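Local coordinates for C381 turret protein (Sulfolobus turreted icosahedral virus, PDB 4IND) that forms the pentameric turrets of an archaeal icosahedral virus, each chain being built from three jelly-roll domains, at residues 147-152 with 171-176; 176-181 with 257-262; 316-321 with 328-333. All blocks are in the same frame, centred on the assembly; numbering follows the deposited sequence. Where two conformers were deposited one is given.

Contact 1 of 3, residues 147-152 with 171-176; sequences RVFEKG and FRLRKG. With 2HP (dihydrogenphosphate ion), chain U.
Arg174 reaches across to the loop 147-152 and grips the carbonyl of Phe149. Its NH2 gives a nearly straight bond to Phe149 O, 2.6 Å long, with the oxygen at the edge of the guanidinium. NH1 adds a weak second bond to the same oxygen. The chain of Arg174 runs extended from CG to NE, and this carries the guanidinium as far as the loop. The tight apolar part lies beside it. Here Phe149 CE2 meets the CD2 branch of Leu173 at 3.6 Å, the two side chains crossing obliquely. Val259 of strand 253-262 touches both of them, so this part faces the domain interior.

The polar side is looser. A dihydrogenphosphate ion sits between the segments. Arg147 comes to it edge-on, with NE and NH2 both bonded to O2, NH2 at 2.9 Å. Arg172 NH2 bonds to O1 at 3.2 Å, while its NH1 pairs with Glu125. Arg174 NH1 makes only a weak bond of 3.5 Å to O3. Glu150, partly exposed, has OE1 2.9 Å from O3; Arg174 NH1, at 4.1 Å, is beyond a salt bridge. The approach of Val148 O to the ion is too short to be trusted. Lys151 of a neighbouring subunit packs on Glu150 and Arg174. Three arginines from two segments around one anion, with Leu79 N as a further donor, form an anion-binding pocket between the first and second domains.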
loop_
_atom_site.group_PDB
_atom_site.type_symbol
_atom_site.label_atom_id
_atom_site.label_comp_id
_atom_site.label_asym_id
_atom_site.label_seq_id
_atom_site.Cartn_x
_atom_site.Cartn_y
_atom_site.Cartn_z
ATOM N N ARG A 147 12.902 -14.015 -3.213
ATOM C CA ARG A 147 12.926 -12.599 -3.532
ATOM C C ARG A 147 12.885 -11.797 -2.224
ATOM O O ARG A 147 12.070 -12.060 -1.349
ATOM C CB ARG A 147 11.731 -12.250 -4.437
ATOM C CG ARG A 147 11.827 -12.933 -5.823
ATOM C CD ARG A 147 10.734 -12.450 -6.760
ATOM N NE ARG A 147 10.801 -11.003 -6.887
ATOM C CZ ARG A 147 9.917 -10.270 -7.543
ATOM N NH1 ARG A 147 8.890 -10.857 -8.142
ATOM N NH2 ARG A 147 10.058 -8.948 -7.587
ATOM N N VAL A 148 13.779 -10.835 -2.087
ATOM C CA VAL A 148 13.791 -9.987 -0.876
ATOM C C VAL A 148 12.962 -8.731 -1.122
ATOM O O VAL A 148 12.685 -8.389 -2.252
ATOM C CB VAL A 148 15.226 -9.608 -0.498
ATOM C CG1 VAL A 148 16.032 -10.850 -0.212
ATOM C CG2 VAL A 148 15.891 -8.839 -1.624
ATOM N N PHE A 149 12.545 -8.034 -0.081
ATOM C CA PHE A 149 11.728 -6.853 -0.299
ATOM C C PHE A 149 10.334 -7.297 -0.717
ATOM O O PHE A 149 9.540 -6.509 -1.225
ATOM C CB PHE A 149 12.374 -5.936 -1.351
ATOM C CG PHE A 149 13.783 -5.531 -1.000
ATOM C CD1 PHE A 149 14.075 -5.021 0.270
ATOM C CD2 PHE A 149 14.816 -5.696 -1.903
ATOM C CE1 PHE A 149 15.378 -4.684 0.615
ATOM C CE2 PHE A 149 16.123 -5.341 -1.567
ATOM C CZ PHE A 149 16.396 -4.833 -0.300
ATOM N N GLU A 150 10.061 -8.583 -0.529
ATOM C CA GLU A 150 8.695 -9.092 -0.554
ATOM C C GLU A 150 8.321 -9.286 0.899
ATOM O O GLU A 150 9.125 -9.785 1.687
ATOM C CB GLU A 150 8.623 -10.457 -1.236
ATOM C CG GLU A 150 9.299 -10.540 -2.587
ATOM C CD GLU A 150 8.419 -10.033 -3.706
ATOM O OE1 GLU A 150 8.376 -8.799 -3.906
ATOM O OE2 GLU A 150 7.772 -10.868 -4.380
ATOM N N LYS A 151 7.125 -8.877 1.273
ATOM C CA LYS A 151 6.626 -9.231 2.589
ATOM C C LYS A 151 7.515 -8.618 3.662
ATOM O O LYS A 151 7.610 -9.131 4.781
ATOM C CB LYS A 151 6.577 -10.755 2.717
ATOM C CG LYS A 151 5.634 -11.412 1.705
ATOM C CD LYS A 151 5.836 -12.920 1.639
ATOM C CE LYS A 151 4.585 -13.625 1.116
ATOM N NZ LYS A 151 4.154 -13.155 -0.236
ATOM N N GLY A 152 8.176 -7.521 3.297
ATOM C CA GLY A 152 8.920 -6.730 4.249
ATOM C C GLY A 152 10.230 -7.355 4.653
ATOM O O GLY A 152 10.788 -6.987 5.685
ATOM N N PHE A 171 23.058 -4.861 -6.787
ATOM C CA PHE A 171 21.683 -5.320 -6.617
ATOM C C PHE A 171 20.719 -4.274 -7.170
ATOM O O PHE A 171 21.085 -3.117 -7.323
ATOM C CB PHE A 171 21.391 -5.663 -5.145
ATOM C CG PHE A 171 21.971 -4.692 -4.158
ATOM C CD1 PHE A 171 21.276 -3.549 -3.787
ATOM C CD2 PHE A 171 23.206 -4.928 -3.585
ATOM C CE1 PHE A 171 21.810 -2.649 -2.872
ATOM C CE2 PHE A 171 23.748 -4.034 -2.665
ATOM C CZ PHE A 171 23.050 -2.891 -2.307
ATOM N N ARG A 172 19.506 -4.694 -7.503
ATOM C CA ARG A 172 18.486 -3.778 -8.019
ATOM C C ARG A 172 17.549 -3.427 -6.885
ATOM O O ARG A 172 17.101 -4.310 -6.162
ATOM C CB ARG A 172 17.667 -4.445 -9.142
ATOM C CG ARG A 172 16.586 -3.544 -9.701
ATOM C CD ARG A 172 15.362 -4.279 -10.242
ATOM N NE ARG A 172 14.559 -4.890 -9.181
ATOM C CZ ARG A 172 13.462 -5.610 -9.423
ATOM N NH1 ARG A 172 13.061 -5.815 -10.679
ATOM N NH2 ARG A 172 12.767 -6.150 -8.428
ATOM N N LEU A 173 17.249 -2.142 -6.719
ATOM C CA LEU A 173 16.266 -1.712 -5.724
ATOM C C LEU A 173 15.136 -0.995 -6.425
ATOM O O LEU A 173 15.386 -0.097 -7.228
ATOM C CB LEU A 173 16.901 -0.759 -4.713
ATOM C CG LEU A 173 18.086 -1.294 -3.926
ATOM C CD1 LEU A 173 18.602 -0.215 -2.972
ATOM C CD2 LEU A 173 17.684 -2.541 -3.147
ATOM N N ARG A 174 13.895 -1.366 -6.134
ATOM C CA ARG A 174 12.778 -0.655 -6.743
ATOM C C ARG A 174 12.579 0.621 -5.937
ATOM O O ARG A 174 13.243 0.818 -4.926
ATOM C CB ARG A 174 11.522 -1.504 -6.699
ATOM C CG ARG A 174 11.152 -1.885 -5.283
ATOM C CD ARG A 174 9.702 -2.272 -5.179
ATOM N NE ARG A 174 9.378 -2.655 -3.816
ATOM C CZ ARG A 174 9.443 -3.896 -3.340
ATOM N NH1 ARG A 174 9.813 -4.912 -4.120
ATOM N NH2 ARG A 174 9.126 -4.115 -2.069
ATOM N N LYS A 175 11.653 1.463 -6.359
ATOM C CA LYS A 175 11.458 2.760 -5.713
ATOM C C LYS A 175 11.290 2.637 -4.209
ATOM O O LYS A 175 10.644 1.719 -3.695
ATOM C CB LYS A 175 10.260 3.512 -6.320
ATOM C CG LYS A 175 8.897 2.884 -6.040
ATOM C CD LYS A 175 7.796 3.573 -6.873
ATOM C CE LYS A 175 6.405 3.059 -6.518
ATOM N NZ LYS A 175 6.005 3.506 -5.146
ATOM N N GLY A 176 11.884 3.584 -3.494
ATOM C CA GLY A 176 11.842 3.579 -2.040
ATOM C C GLY A 176 13.072 4.272 -1.494
ATOM O O GLY A 176 13.921 4.721 -2.254
HETATM P P 2HP U . 12.576 -8.047 -5.018
HETATM O O1 2HP U . 12.934 -6.601 -5.249
HETATM O O2 2HP U . 12.640 -8.578 -6.417
HETATM O O3 2HP U . 11.134 -8.122 -4.424
HETATM O O4 2HP U . 13.610 -8.832 -4.149
#

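Contact 2 of 3, residues 176-181 with 257-262; sequences GTYAIK and LEVEEI. With 2HP (dihydrogenphosphate ion), chain Y.
Lys181 and Glu258 face each other in an antiparallel pair of central strands, 176-187 and 253-262, in a four-stranded sheet of the second jelly roll. The strand order 1-4-2-3 is that of a jelly-roll sheet. Lys181 has the most surface buried here, and Ala179 and Glu258 come next, nearly equal.

Lys181 and Glu258 form a hydrogen-bonded pair. Lys181 N donates to Glu258 O at 2.8 Å, and Glu258 N returns a bond to Lys181 O. Their side chains lie alongside and point the same way. CG is anti to the backbone N in both, chi1 -174° in Lys181 and 179° in Glu258, which keeps the two chains alongside as far as the carboxylate. Lys181 then bends at chi3. Its NZ forms a salt bridge to Glu258 OE2 at 3.3 Å, where the hydrogen bond is weak, and bonds to dihydrogenphosphate O4 at 3.1 Å. NZ also donates to Asp235 O of a neighbouring subunit, whose Tyr236 makes a cation-pi contact with the lysine. Glu258 OE1 lies 2.7 Å from O4. Arg154 NH1 and Glu237 N of a neighbouring subunit also bond to the ion. Arg154 pairs with Glu260 as well, so the buried carboxylates have positive charge beside them.

Ala179 is bonded both ways to Glu260. Its CB touches Glu260 CG and Ile262 CG2, each at 3.9 Å. The other face carries Tyr178, Ile180 and Val259, which are buried, and Glu261 at its more open end. There Tyr178 CD1 packs on Glu261 CA, and the Tyr178 OH bonds to Arg174 O. At the Gly176 end one water accepts from Thr177 N at 3.0 Å and donates to Ile262 O at 2.9 Å.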
loop_
_atom_site.group_PDB
_atom_site.type_symbol
_atom_site.label_atom_id
_atom_site.label_comp_id
_atom_site.label_asym_id
_atom_site.label_seq_id
_atom_site.Cartn_x
_atom_site.Cartn_y
_atom_site.Cartn_z
ATOM N N GLY A 176 11.884 3.584 -3.494
ATOM C CA GLY A 176 11.842 3.579 -2.040
ATOM C C GLY A 176 13.072 4.272 -1.494
ATOM O O GLY A 176 13.921 4.721 -2.254
ATOM N N THR A 177 13.153 4.398 -0.175
ATOM C CA THR A 177 14.385 4.828 0.458
ATOM C C THR A 177 14.913 3.655 1.252
ATOM O O THR A 177 14.141 2.931 1.890
ATOM C CB THR A 177 14.132 6.040 1.376
ATOM O OG1 THR A 177 13.625 7.125 0.585
ATOM C CG2 THR A 177 15.432 6.472 2.070
ATOM N N TYR A 178 16.222 3.437 1.187
ATOM C CA TYR A 178 16.826 2.276 1.814
ATOM C C TYR A 178 17.999 2.614 2.703
ATOM O O TYR A 178 18.761 3.540 2.428
ATOM C CB TYR A 178 17.335 1.328 0.744
ATOM C CG TYR A 178 16.267 0.787 -0.173
ATOM C CD1 TYR A 178 15.738 -0.481 0.018
ATOM C CD2 TYR A 178 15.788 1.544 -1.232
ATOM C CE1 TYR A 178 14.762 -0.998 -0.841
ATOM C CE2 TYR A 178 14.811 1.037 -2.099
ATOM C CZ TYR A 178 14.302 -0.220 -1.890
ATOM O OH TYR A 178 13.352 -0.737 -2.746
ATOM N N ALA A 179 18.153 1.834 3.761
ATOM C CA ALA A 179 19.359 1.882 4.577
ATOM C C ALA A 179 20.271 0.769 4.087
ATOM O O ALA A 179 19.815 -0.349 3.836
ATOM C CB ALA A 179 19.032 1.696 6.036
ATOM N N ILE A 180 21.557 1.073 3.933
ATOM C CA ILE A 180 22.545 0.036 3.672
ATOM C C ILE A 180 23.516 0.070 4.843
ATOM O O ILE A 180 24.201 1.069 5.059
ATOM C CB ILE A 180 23.295 0.305 2.385
ATOM C CG1 ILE A 180 22.326 0.240 1.204
ATOM C CG2 ILE A 180 24.419 -0.711 2.212
ATOM C CD1 ILE A 180 22.941 0.715 -0.108
ATOM N N LYS A 181 23.523 -1.005 5.622
ATOM C CA LYS A 181 24.324 -1.077 6.825
ATOM C C LYS A 181 25.389 -2.150 6.626
ATOM O O LYS A 181 25.095 -3.276 6.189
ATOM C CB LYS A 181 23.449 -1.395 8.050
ATOM C CG LYS A 181 24.201 -1.340 9.379
ATOM C CD LYS A 181 23.350 -1.862 10.541
ATOM C CE LYS A 181 22.100 -1.001 10.758
ATOM N NZ LYS A 181 21.339 -1.465 11.969
ATOM N N LEU A 257 26.323 -7.351 5.393
ATOM C CA LEU A 257 25.559 -6.467 4.526
ATOM C C LEU A 257 24.095 -6.564 4.854
ATOM O O LEU A 257 23.500 -7.642 4.813
ATOM C CB LEU A 257 25.770 -6.842 3.054
ATOM C CG LEU A 257 24.897 -6.046 2.069
ATOM C CD1 LEU A 257 25.311 -4.591 2.062
ATOM C CD2 LEU A 257 25.008 -6.650 0.645
ATOM N N GLU A 258 23.513 -5.416 5.147
ATOM C CA GLU A 258 22.103 -5.331 5.481
ATOM C C GLU A 258 21.542 -4.234 4.582
ATOM O O GLU A 258 22.042 -3.101 4.561
ATOM C CB GLU A 258 22.004 -5.019 6.989
ATOM C CG GLU A 258 20.625 -4.862 7.609
ATOM C CD GLU A 258 20.732 -4.604 9.122
ATOM O OE1 GLU A 258 21.290 -5.483 9.819
ATOM O OE2 GLU A 258 20.290 -3.520 9.604
ATOM N N VAL A 259 20.532 -4.579 3.787
ATOM C CA VAL A 259 19.845 -3.602 2.938
ATOM C C VAL A 259 18.368 -3.698 3.236
ATOM O O VAL A 259 17.781 -4.768 3.098
ATOM C CB VAL A 259 20.058 -3.918 1.440
ATOM C CG1 VAL A 259 19.455 -2.810 0.570
ATOM C CG2 VAL A 259 21.537 -4.104 1.143
ATOM N N GLU A 260 17.761 -2.592 3.643
ATOM C CA GLU A 260 16.393 -2.622 4.142
ATOM C C GLU A 260 15.672 -1.332 3.814
ATOM O O GLU A 260 16.274 -0.246 3.830
ATOM C CB GLU A 260 16.407 -2.839 5.662
ATOM C CG GLU A 260 17.262 -1.817 6.370
ATOM C CD GLU A 260 17.919 -2.348 7.635
ATOM O OE1 GLU A 260 17.508 -3.414 8.145
ATOM O OE2 GLU A 260 18.857 -1.690 8.126
ATOM N N GLU A 261 14.382 -1.435 3.505
ATOM C CA GLU A 261 13.585 -0.253 3.212
ATOM C C GLU A 261 13.263 0.499 4.506
ATOM O O GLU A 261 12.986 -0.118 5.542
ATOM C CB GLU A 261 12.288 -0.649 2.498
ATOM C CG GLU A 261 11.592 0.517 1.808
ATOM C CD GLU A 261 10.313 0.113 1.080
ATOM O OE1 GLU A 261 10.037 -1.103 0.957
ATOM O OE2 GLU A 261 9.583 1.019 0.639
ATOM N N ILE A 262 13.301 1.830 4.442
ATOM C CA ILE A 262 12.944 2.666 5.591
ATOM C C ILE A 262 11.830 3.655 5.244
ATOM O O ILE A 262 11.552 3.905 4.064
ATOM C CB ILE A 262 14.159 3.451 6.150
ATOM C CG1 ILE A 262 14.678 4.447 5.112
ATOM C CG2 ILE A 262 15.258 2.479 6.618
ATOM C CD1 ILE A 262 15.548 5.567 5.724
HETATM P P 2HP Y . 19.419 -4.495 13.286
HETATM O O1 2HP Y . 19.525 -3.247 14.213
HETATM O O2 2HP Y . 18.083 -4.559 12.614
HETATM O O3 2HP Y . 19.430 -5.754 14.083
HETATM O O4 2HP Y . 20.572 -4.451 12.245
HETATM O O HOH W 1 10.682 3.477 1.291
#

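Contact 3 of 3, residues 316-321 with 328-333; sequences LQATNL and STVWDF
Gln317 has CG beside its backbone N, chi1 -49°, and its chain is extended beyond CG. This lays the amide across Thr329, whose OG1 is also beside its own N, chi1 -61°. Gln317 NE2 then donates to Thr329 OG1 at 3.2 Å, with the hydroxyl oxygen tilted somewhat from the amide plane. The OE1 end of the same amide accepts from Gln353, so both ends are held.

Leu316 loses the most surface. Its O takes a bond of 2.8 Å from Val330 N and a weak one of 3.4 Å from Trp331 N. Leu316 N donates to Trp331 O at 2.9 Å. Two residues facing one make a classic beta bulge, and the register shifts by one between Leu316 and Gln317. Val330 packs at this point. Its CG1 meets Ala318 CB at 4.0 Å, and its CG2 lies 4.1 Å from Leu316 CG. Leu316 CB touches Phe333 CE2 at 3.8 Å. Beyond the bulge, Ala318 and Ser328 are bonded both ways in regular antiparallel fashion.

The two strands form a hairpin at one side of a four-stranded sheet of the third jelly roll, strand order 1-4-2-3. Strand 351-358 flanks 311-319, and Ile352 packs on Leu316 and Ala318. Ala302 of strand 295-305 covers Leu316 and Phe333. Strand 328-332 is outermost within the chain, and a neighbouring subunit makes backbone bonds to Thr329 and sets Phe271 edge-to-face with Trp331.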
loop_
_atom_site.group_PDB
_atom_site.type_symbol
_atom_site.label_atom_id
_atom_site.label_comp_id
_atom_site.label_asym_id
_atom_site.label_seq_id
_atom_site.Cartn_x
_atom_site.Cartn_y
_atom_site.Cartn_z
ATOM N N LEU A 316 19.315 33.251 -3.110
ATOM C CA LEU A 316 19.551 31.920 -2.576
ATOM C C LEU A 316 19.364 30.928 -3.723
ATOM O O LEU A 316 18.362 30.996 -4.458
ATOM C CB LEU A 316 18.560 31.625 -1.451
ATOM C CG LEU A 316 18.840 30.375 -0.625
ATOM C CD1 LEU A 316 20.196 30.499 0.054
ATOM C CD2 LEU A 316 17.733 30.145 0.385
ATOM N N GLN A 317 20.329 30.022 -3.889
ATOM C CA GLN A 317 20.270 29.035 -4.960
ATOM C C GLN A 317 20.475 27.632 -4.419
ATOM O O GLN A 317 21.159 27.439 -3.408
ATOM C CB GLN A 317 21.333 29.339 -6.019
ATOM C CG GLN A 317 21.352 30.776 -6.473
ATOM C CD GLN A 317 22.262 30.987 -7.653
ATOM O OE1 GLN A 317 23.369 30.451 -7.711
ATOM N NE2 GLN A 317 21.796 31.762 -8.615
ATOM N N ALA A 318 19.891 26.650 -5.100
ATOM C CA ALA A 318 19.957 25.279 -4.635
ATOM C C ALA A 318 19.974 24.362 -5.829
ATOM O O ALA A 318 19.603 24.769 -6.927
ATOM C CB ALA A 318 18.767 24.964 -3.763
ATOM N N THR A 319 20.431 23.132 -5.617
ATOM C CA THR A 319 20.325 22.118 -6.656
ATOM C C THR A 319 20.493 20.723 -6.096
ATOM O O THR A 319 20.970 20.538 -4.969
ATOM C CB THR A 319 21.369 22.319 -7.774
ATOM O OG1 THR A 319 21.059 21.454 -8.875
ATOM C CG2 THR A 319 22.768 21.995 -7.262
ATOM N N ASN A 320 20.077 19.745 -6.896
ATOM C CA ASN A 320 20.491 18.367 -6.703
ATOM C C ASN A 320 21.736 18.136 -7.562
ATOM O O ASN A 320 21.635 17.919 -8.772
ATOM C CB ASN A 320 19.371 17.402 -7.097
ATOM C CG ASN A 320 19.862 15.971 -7.191
ATOM O OD1 ASN A 320 21.000 15.676 -6.812
ATOM N ND2 ASN A 320 19.014 15.076 -7.686
ATOM N N LEU A 321 22.909 18.215 -6.941
ATOM C CA LEU A 321 24.176 18.124 -7.669
ATOM C C LEU A 321 24.363 16.805 -8.401
ATOM O O LEU A 321 25.187 16.709 -9.311
ATOM C CB LEU A 321 25.351 18.349 -6.720
ATOM C CG LEU A 321 25.552 19.785 -6.240
ATOM C CD1 LEU A 321 26.641 19.846 -5.181
ATOM C CD2 LEU A 321 25.908 20.689 -7.424
ATOM N N SER A 328 19.893 26.573 -9.351
ATOM C CA SER A 328 18.777 27.448 -9.704
ATOM C C SER A 328 18.404 28.323 -8.525
ATOM O O SER A 328 18.486 27.905 -7.367
ATOM C CB SER A 328 17.569 26.655 -10.222
ATOM O OG SER A 328 17.428 25.407 -9.557
ATOM N N THR A 329 18.021 29.554 -8.831
ATOM C CA THR A 329 17.582 30.498 -7.819
ATOM C C THR A 329 16.269 30.009 -7.233
ATOM O O THR A 329 15.329 29.723 -7.981
ATOM C CB THR A 329 17.407 31.890 -8.424
ATOM O OG1 THR A 329 18.671 32.342 -8.937
ATOM C CG2 THR A 329 16.906 32.879 -7.383
ATOM N N VAL A 330 16.214 29.881 -5.905
ATOM C CA VAL A 330 14.984 29.448 -5.223
ATOM C C VAL A 330 14.318 30.614 -4.466
ATOM O O VAL A 330 13.149 30.548 -4.084
ATOM C CB VAL A 330 15.224 28.272 -4.280
ATOM C CG1 VAL A 330 15.541 27.001 -5.075
ATOM C CG2 VAL A 330 16.347 28.591 -3.294
ATOM N N TRP A 331 15.078 31.677 -4.239
ATOM C CA TRP A 331 14.506 32.918 -3.709
ATOM C C TRP A 331 15.420 34.085 -3.995
ATOM O O TRP A 331 16.641 33.994 -3.838
ATOM C CB TRP A 331 14.232 32.846 -2.204
ATOM C CG TRP A 331 13.413 34.015 -1.755
ATOM C CD1 TRP A 331 13.856 35.122 -1.072
ATOM C CD2 TRP A 331 12.021 34.233 -2.009
ATOM N NE1 TRP A 331 12.820 35.989 -0.874
ATOM C CE2 TRP A 331 11.675 35.474 -1.443
ATOM C CE3 TRP A 331 11.021 33.495 -2.660
ATOM C CZ2 TRP A 331 10.375 36.003 -1.497
ATOM C CZ3 TRP A 331 9.727 34.012 -2.716
ATOM C CH2 TRP A 331 9.415 35.255 -2.134
ATOM N N ASP A 332 14.828 35.189 -4.421
ATOM C CA ASP A 332 15.580 36.393 -4.692
ATOM C C ASP A 332 15.147 37.426 -3.656
ATOM O O ASP A 332 14.009 37.892 -3.672
ATOM C CB ASP A 332 15.299 36.881 -6.108
ATOM C CG ASP A 332 16.127 38.090 -6.480
ATOM O OD1 ASP A 332 16.468 38.888 -5.580
ATOM O OD2 ASP A 332 16.445 38.247 -7.674
ATOM N N PHE A 333 16.040 37.759 -2.728
ATOM C CA PHE A 333 15.673 38.628 -1.612
ATOM C C PHE A 333 15.480 40.083 -2.023
ATOM O O PHE A 333 14.837 40.860 -1.314
ATOM C CB PHE A 333 16.694 38.505 -0.475
ATOM C CG PHE A 333 16.717 37.156 0.146
ATOM C CD1 PHE A 333 15.835 36.833 1.165
ATOM C CD2 PHE A 333 17.602 36.182 -0.303
ATOM C CE1 PHE A 333 15.848 35.553 1.738
ATOM C CE2 PHE A 333 17.618 34.912 0.265
ATOM C CZ PHE A 333 16.741 34.597 1.282
#

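Contacts 1 and 2 lie close together, their centres 9 Å apart. They share Gly176, and Phe149 and Leu173 of contact 1 pack on Tyr178 and Val259 of contact 2. Contact 3 stands apart in the third domain, about 30 Å from contact 2 between centres. All three are mainly buried. Contact 1 joins a loop to the end of a strand and the turn after it, with little buried surface, and relies on arginines and an anion. Contact 2 pairs two inner strands, one face mostly apolar, the other mixing charged and apolar side chains. Contact 3 pairs an inner with an outer strand, has no bound ion and is shifted in register by a bulge. Each contact also meets a neighbouring subunit.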